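Uncharacterized protein (Silicibacter pomeroyi DSS-3, PDB 2QTP) is of unknown function but adopts a variant of the Bacillus chorismate mutase fold and probably acts in amino-acid metabolism. Local coordinates at residues N38-G42 / R43-D47; G63-C66 / V67-L70. All blocks are in the same frame, centred on the assembly; numbering follows the deposited sequence.

Interaction 1. Residues N38-G42 / R43-D47; sequences NPFAG and RYVED
Two beta turns in tandem carry the loop from Asn-38 round to Arg-43, and Val-45, beyond the turns, packs its CG2 on the Phe-40 ring. The first turn, type I, runs from Asn-38 to Ala-41 and is reinforced by an Asx turn: OD1 of Asn-38 accepts a hydrogen bond from the backbone N of Phe-40 at 3.0 Å, with the donor lying well above the carbonyl plane of the amide. The second, type II, spans Phe-40 to Arg-43, with N of Arg-43 bonded to O of Phe-40 at 3.1 Å and Gly-42 taking the positive phi of its third position.

The Phe-40 ring is sandwiched. CG of Pro-39 sits 4.0 Å above the centre of one face, while on the opposite face CG2 of Val-45 makes a CH-pi contact, 3.8 Å from the centroid and 19° off the ring normal. That methyl leans toward the CG end of the ring, 3.6 Å from CG of Phe-40; a chi1 of -56° sets CG1 of Val-45 anti to its carbonyl carbon and leaves CG2 to face the ring. At the far end, CZ of Phe-40 comes 3.8 Å from O of Asp-47.

Arg-43 runs its extended chain back over the turns, and its NE donates to a water at 2.8 Å that lies in the guanidinium plane. The same water is within hydrogen-bonding distance of O of Ala-41 (2.6 Å), so it probably links side chain and turn backbone.

This surface loop joins strand 21-37 to helix 49-70. Phe-40 and Pro-39 rest on Leu-51 in the first turn of that helix, OD1 of Asp-47 is hydrogen-bonded to OG1 of Thr-49, and ND2 of Asn-38 bonds to His-94 of helix 92-98.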
ATOM      1  N   ASN A  38      -0.266 -14.846  -4.211  1.00 65.32           N
ATOM      2  CA  ASN A  38       0.224 -14.531  -5.549  1.00 64.63           C
ATOM      3  C   ASN A  38      -0.120 -15.730  -6.414  1.00 65.65           C
ATOM      4  O   ASN A  38       0.395 -16.823  -6.169  1.00 65.43           O
ATOM      5  CB  ASN A  38       1.734 -14.292  -5.469  1.00 63.76           C
ATOM      6  CG  ASN A  38       2.378 -13.976  -6.775  1.00 61.82           C
ATOM      7  OD1 ASN A  38       1.740 -13.947  -7.837  1.00 61.84           O
ATOM      8  ND2 ASN A  38       3.721 -13.799  -6.721  1.00 60.92           N
ATOM      9  N   PRO A  39      -1.024 -15.563  -7.403  1.00 68.14           N
ATOM     10  CA  PRO A  39      -1.341 -16.737  -8.246  1.00 67.28           C
ATOM     11  C   PRO A  39      -0.149 -17.249  -9.082  1.00 64.95           C
ATOM     12  O   PRO A  39      -0.163 -18.383  -9.528  1.00 67.75           O
ATOM     13  CB  PRO A  39      -2.472 -16.205  -9.164  1.00 67.40           C
ATOM     14  CG  PRO A  39      -2.190 -14.748  -9.272  1.00 67.31           C
ATOM     15  CD  PRO A  39      -1.776 -14.372  -7.847  1.00 69.85           C
ATOM     16  N   PHE A  40       0.886 -16.430  -9.240  1.00 64.63           N
ATOM     17  CA  PHE A  40       2.044 -16.778 -10.025  1.00 65.27           C
ATOM     18  C   PHE A  40       3.252 -17.159  -9.183  1.00 64.48           C
ATOM     19  O   PHE A  40       4.341 -17.226  -9.702  1.00 66.47           O
ATOM     20  CB  PHE A  40       2.381 -15.619 -10.971  1.00 65.74           C
ATOM     21  CG  PHE A  40       1.191 -15.150 -11.815  1.00 65.38           C
ATOM     22  CD1 PHE A  40       0.338 -16.061 -12.391  1.00 66.27           C
ATOM     23  CD2 PHE A  40       0.967 -13.802 -12.050  1.00 67.12           C
ATOM     24  CE1 PHE A  40      -0.732 -15.644 -13.164  1.00 72.57           C
ATOM     25  CE2 PHE A  40      -0.116 -13.384 -12.809  1.00 68.34           C
ATOM     26  CZ  PHE A  40      -0.952 -14.310 -13.364  1.00 66.28           C
ATOM     27  N   ALA A  41       3.056 -17.381  -7.885  1.00 63.38           N
ATOM     28  CA  ALA A  41       4.124 -17.819  -7.016  1.00 60.37           C
ATOM     29  C   ALA A  41       4.627 -19.174  -7.508  1.00 60.09           C
ATOM     30  O   ALA A  41       3.833 -20.057  -7.811  1.00 60.90           O
ATOM     31  CB  ALA A  41       3.661 -17.908  -5.519  1.00 58.11           C
ATOM     32  N   GLY A  42       5.946 -19.325  -7.587  1.00 57.54           N
ATOM     33  CA  GLY A  42       6.580 -20.566  -8.064  1.00 58.82           C
ATOM     34  C   GLY A  42       6.521 -20.788  -9.550  1.00 57.00           C
ATOM     35  O   GLY A  42       6.927 -21.829 -10.039  1.00 58.61           O
ATOM     36  N   ARG A  43       6.055 -19.795 -10.283  1.00 59.90           N
ATOM     37  CA  ARG A  43       5.797 -19.919 -11.711  1.00 60.83           C
ATOM     38  C   ARG A  43       6.462 -18.814 -12.544  1.00 62.64           C
ATOM     39  O   ARG A  43       6.716 -17.700 -12.065  1.00 58.66           O
ATOM     40  CB  ARG A  43       4.289 -19.796 -11.931  1.00 61.32           C
ATOM     41  CG  ARG A  43       3.485 -20.951 -11.377  1.00 63.36           C
ATOM     42  CD  ARG A  43       1.996 -20.666 -11.430  1.00 66.25           C
ATOM     43  NE  ARG A  43       1.246 -21.672 -10.679  1.00 72.39           N
ATOM     44  CZ  ARG A  43       0.694 -22.768 -11.214  1.00 74.56           C
ATOM     45  NH1 ARG A  43       0.756 -23.026 -12.523  1.00 75.84           N
ATOM     46  NH2 ARG A  43       0.064 -23.617 -10.422  1.00 77.35           N
ATOM     47  N   TYR A  44       6.724 -19.139 -13.798  1.00 63.90           N
ATOM     48  CA  TYR A  44       7.297 -18.214 -14.783  1.00 65.00           C
ATOM     49  C   TYR A  44       6.198 -17.971 -15.802  1.00 65.67           C
ATOM     50  O   TYR A  44       5.930 -18.818 -16.624  1.00 64.70           O
ATOM     51  CB  TYR A  44       8.565 -18.809 -15.445  1.00 61.22           C
ATOM     52  CG  TYR A  44       9.711 -18.917 -14.461  1.00 62.38           C
ATOM     53  CD1 TYR A  44      10.264 -17.775 -13.911  1.00 59.48           C
ATOM     54  CD2 TYR A  44      10.248 -20.164 -14.082  1.00 58.49           C
ATOM     55  CE1 TYR A  44      11.276 -17.836 -12.991  1.00 66.01           C
ATOM     56  CE2 TYR A  44      11.269 -20.241 -13.156  1.00 61.45           C
ATOM     57  CZ  TYR A  44      11.789 -19.075 -12.605  1.00 62.42           C
ATOM     58  OH  TYR A  44      12.831 -19.115 -11.697  1.00 62.31           O
ATOM     59  N   VAL A  45       5.524 -16.832 -15.699  1.00 69.48           N
ATOM     60  CA  VAL A  45       4.389 -16.504 -16.594  1.00 71.92           C
ATOM     61  C   VAL A  45       4.582 -15.134 -17.224  1.00 70.71           C
ATOM     62  O   VAL A  45       5.250 -14.293 -16.645  1.00 73.73           O
ATOM     63  CB  VAL A  45       3.059 -16.501 -15.849  1.00 72.70           C
ATOM     64  CG1 VAL A  45       2.831 -17.840 -15.147  1.00 74.80           C
ATOM     65  CG2 VAL A  45       3.045 -15.413 -14.889  1.00 79.20           C
ATOM     66  N   GLU A  46       4.031 -14.912 -18.413  1.00 69.41           N
ATOM     67  CA  GLU A  46       4.225 -13.632 -19.111  1.00 68.74           C
ATOM     68  C   GLU A  46       2.984 -12.747 -19.031  1.00 66.33           C
ATOM     69  O   GLU A  46       3.092 -11.528 -18.964  1.00 64.13           O
ATOM     70  CB  GLU A  46       4.518 -13.884 -20.581  1.00 72.67           C
ATOM     71  CG  GLU A  46       5.520 -14.989 -20.837  1.00 85.64           C
ATOM     72  CD  GLU A  46       6.856 -14.462 -21.179  1.00 95.68           C
ATOM     73  OE1 GLU A  46       7.397 -13.646 -20.393  1.00103.21           O
ATOM     74  OE2 GLU A  46       7.353 -14.866 -22.255  1.00102.05           O
ATOM     75  N   ASP A  47       1.814 -13.372 -19.066  1.00 64.30           N
ATOM     76  CA  ASP A  47       0.541 -12.645 -19.059  1.00 64.57           C
ATOM     77  C   ASP A  47       0.095 -12.466 -17.630  1.00 64.57           C
ATOM     78  O   ASP A  47      -0.362 -13.424 -16.960  1.00 65.81           O
ATOM     79  CB  ASP A  47      -0.500 -13.402 -19.903  1.00 60.89           C
ATOM     80  CG  ASP A  47      -1.864 -12.712 -19.912  1.00 68.65           C
ATOM     81  OD1 ASP A  47      -2.079 -11.696 -19.212  1.00 64.71           O
ATOM     82  OD2 ASP A  47      -2.750 -13.201 -20.603  1.00 72.53           O
TER
HETATM   83  O   HOH W   1       1.410 -20.902  -7.948  1.00 53.75           O

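Interaction 2. Residues G63-C66 / V67-L70; sequences GERC and VQAL
Consecutive turns near the C-terminal end of helix 49-70 make this contact, through i to i+4 backbone bonds and side chains packed along the helix surface. O of Glu-64 accepts a hydrogen bond from N of Gln-68 at 2.9 Å with an N-H...O angle of 167°, and O of Arg-65 accepts one from N of Ala-69 at 2.9 Å. The bonds from Val-67 N to Gly-63 O and Leu-70 N to Cys-66 O continue the i to i+4 pattern of the helix.

Val-67 lies against the preceding turn: CG2 is 3.2 Å from O of Glu-64 and 4.0 Å from OE1 of the same residue, and CG1 is 3.6 Å from O of Gly-63. An alanine here would keep the backbone bond but is likely to leave these two carbonyls without their methyl cover and open a gap beside the Glu-64 side chain.

With chi1 at 169°, CG of Glu-64 lies opposite the backbone N, and the bend at chi2 brings OE2 to 3.0 Å from NE2 of Gln-68. The carboxylate and amide planes stand 80° apart and the angle is poor, so this is close polar packing without a hydrogen bond. At the oxygen end of the amide, CD of Arg-65 lies 3.7 Å from OE1 of Gln-68.

Arg-65 and Ala-69 touch strand 5-15, and Cys-66 and Leu-70 meet strand 21-37, the pattern of an amphipathic alpha-helix laid across a beta-sheet.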
ATOM      1  N   GLY A  63      -7.947   2.192  -0.977  1.00 65.69           N
ATOM      2  CA  GLY A  63      -8.153   3.648  -1.000  1.00 66.74           C
ATOM      3  C   GLY A  63      -9.376   4.077  -0.177  1.00 66.77           C
ATOM      4  O   GLY A  63      -9.344   5.082   0.507  1.00 68.65           O
ATOM      5  N   GLU A  64     -10.446   3.296  -0.258  1.00 67.38           N
ATOM      6  CA  GLU A  64     -11.666   3.518   0.504  1.00 68.07           C
ATOM      7  C   GLU A  64     -11.420   3.293   1.998  1.00 67.80           C
ATOM      8  O   GLU A  64     -11.943   4.048   2.816  1.00 66.31           O
ATOM      9  CB  GLU A  64     -12.789   2.593   0.007  1.00 69.12           C
ATOM     10  CG  GLU A  64     -14.057   2.537   0.912  1.00 75.96           C
ATOM     11  CD  GLU A  64     -14.873   3.843   0.926  1.00 92.94           C
ATOM     12  OE1 GLU A  64     -14.849   4.578  -0.089  1.00100.70           O
ATOM     13  OE2 GLU A  64     -15.558   4.130   1.944  1.00 97.55           O
ATOM     14  N   ARG A  65     -10.651   2.265   2.358  1.00 65.06           N
ATOM     15  CA  ARG A  65     -10.326   2.036   3.773  1.00 66.14           C
ATOM     16  C   ARG A  65      -9.555   3.215   4.346  1.00 67.02           C
ATOM     17  O   ARG A  65      -9.808   3.635   5.481  1.00 65.89           O
ATOM     18  CB  ARG A  65      -9.541   0.733   3.997  1.00 66.68           C
ATOM     19  CG  ARG A  65     -10.299  -0.544   3.621  1.00 74.33           C
ATOM     20  CD  ARG A  65     -11.611  -0.761   4.407  1.00 83.53           C
ATOM     21  NE  ARG A  65     -11.330  -0.894   5.833  1.00 89.00           N
ATOM     22  CZ  ARG A  65     -11.137  -2.044   6.488  1.00 91.51           C
ATOM     23  NH1 ARG A  65     -11.239  -3.230   5.876  1.00 84.90           N
ATOM     24  NH2 ARG A  65     -10.858  -1.993   7.793  1.00 88.98           N
ATOM     25  N   CYS A  66      -8.645   3.778   3.553  1.00 66.27           N
ATOM     26  CA  CYS A  66      -7.886   4.970   3.973  1.00 66.89           C
ATOM     27  C   CYS A  66      -8.774   6.149   4.323  1.00 67.03           C
ATOM     28  O   CYS A  66      -8.630   6.739   5.391  1.00 69.27           O
ATOM     29  CB  CYS A  66      -6.892   5.397   2.892  1.00 67.58           C
ATOM     30  SG  CYS A  66      -5.380   4.477   2.890  1.00 70.26           S
ATOM     31  N   VAL A  67      -9.684   6.509   3.418  1.00 68.65           N
ATOM     32  CA  VAL A  67     -10.589   7.643   3.639  1.00 67.90           C
ATOM     33  C   VAL A  67     -11.583   7.361   4.775  1.00 68.27           C
ATOM     34  O   VAL A  67     -11.877   8.246   5.554  1.00 68.65           O
ATOM     35  CB  VAL A  67     -11.296   8.124   2.317  1.00 68.30           C
ATOM     36  CG1 VAL A  67     -10.243   8.512   1.280  1.00 60.10           C
ATOM     37  CG2 VAL A  67     -12.243   7.063   1.747  1.00 69.21           C
ATOM     38  N   GLN A  68     -12.088   6.140   4.880  1.00 69.59           N
ATOM     39  CA  GLN A  68     -12.912   5.773   6.020  1.00 71.58           C
ATOM     40  C   GLN A  68     -12.148   5.897   7.332  1.00 70.71           C
ATOM     41  O   GLN A  68     -12.703   6.362   8.302  1.00 70.54           O
ATOM     42  CB  GLN A  68     -13.454   4.356   5.901  1.00 73.66           C
ATOM     43  CG  GLN A  68     -14.598   4.226   4.921  1.00 85.22           C
ATOM     44  CD  GLN A  68     -15.019   2.774   4.699  1.00 97.24           C
ATOM     45  OE1 GLN A  68     -14.200   1.845   4.753  1.00101.65           O
ATOM     46  NE2 GLN A  68     -16.305   2.576   4.432  1.00103.54           N
ATOM     47  N   ALA A  69     -10.881   5.496   7.362  1.00 68.24           N
ATOM     48  CA  ALA A  69     -10.069   5.605   8.572  1.00 66.55           C
ATOM     49  C   ALA A  69      -9.852   7.052   9.009  1.00 65.58           C
ATOM     50  O   ALA A  69      -9.789   7.344  10.190  1.00 66.58           O
ATOM     51  CB  ALA A  69      -8.712   4.917   8.362  1.00 64.41           C
ATOM     52  N   LEU A  70      -9.686   7.941   8.049  1.00 65.16           N
ATOM     53  CA  LEU A  70      -9.434   9.341   8.310  1.00 67.09           C
ATOM     54  C   LEU A  70     -10.738  10.110   8.417  1.00 70.42           C
ATOM     55  O   LEU A  70     -10.738  11.292   8.703  1.00 71.29           O
ATOM     56  CB  LEU A  70      -8.621   9.954   7.170  1.00 66.52           C
ATOM     57  CG  LEU A  70      -7.163   9.555   7.006  1.00 64.62           C
ATOM     58  CD1 LEU A  70      -6.689   9.936   5.577  1.00 66.99           C
ATOM     59  CD2 LEU A  70      -6.304  10.164   8.108  1.00 64.79           C
TER

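Overall arrangement
Interaction 1 comes first along the chain, in the loop that leaves strand 21-37; helix 49-70 follows, and interaction 2 lies near that helix's C-terminal end. Their centres are 31 Å apart and their nearest atoms about 19 Å, on opposite sides of the chain's centre, so they do not touch. What joins them is the strand-loop-helix unit itself: the loop of 38-47 turns the chain over from the mixed sheet, and the helix then runs back across it, with residues 63-70 contacting strands 5-15 and 21-37. One contact thus shapes the connection, the other belongs to the helix-sheet layer of this alpha+beta fold, a variant of the Bacillus chorismate mutase fold.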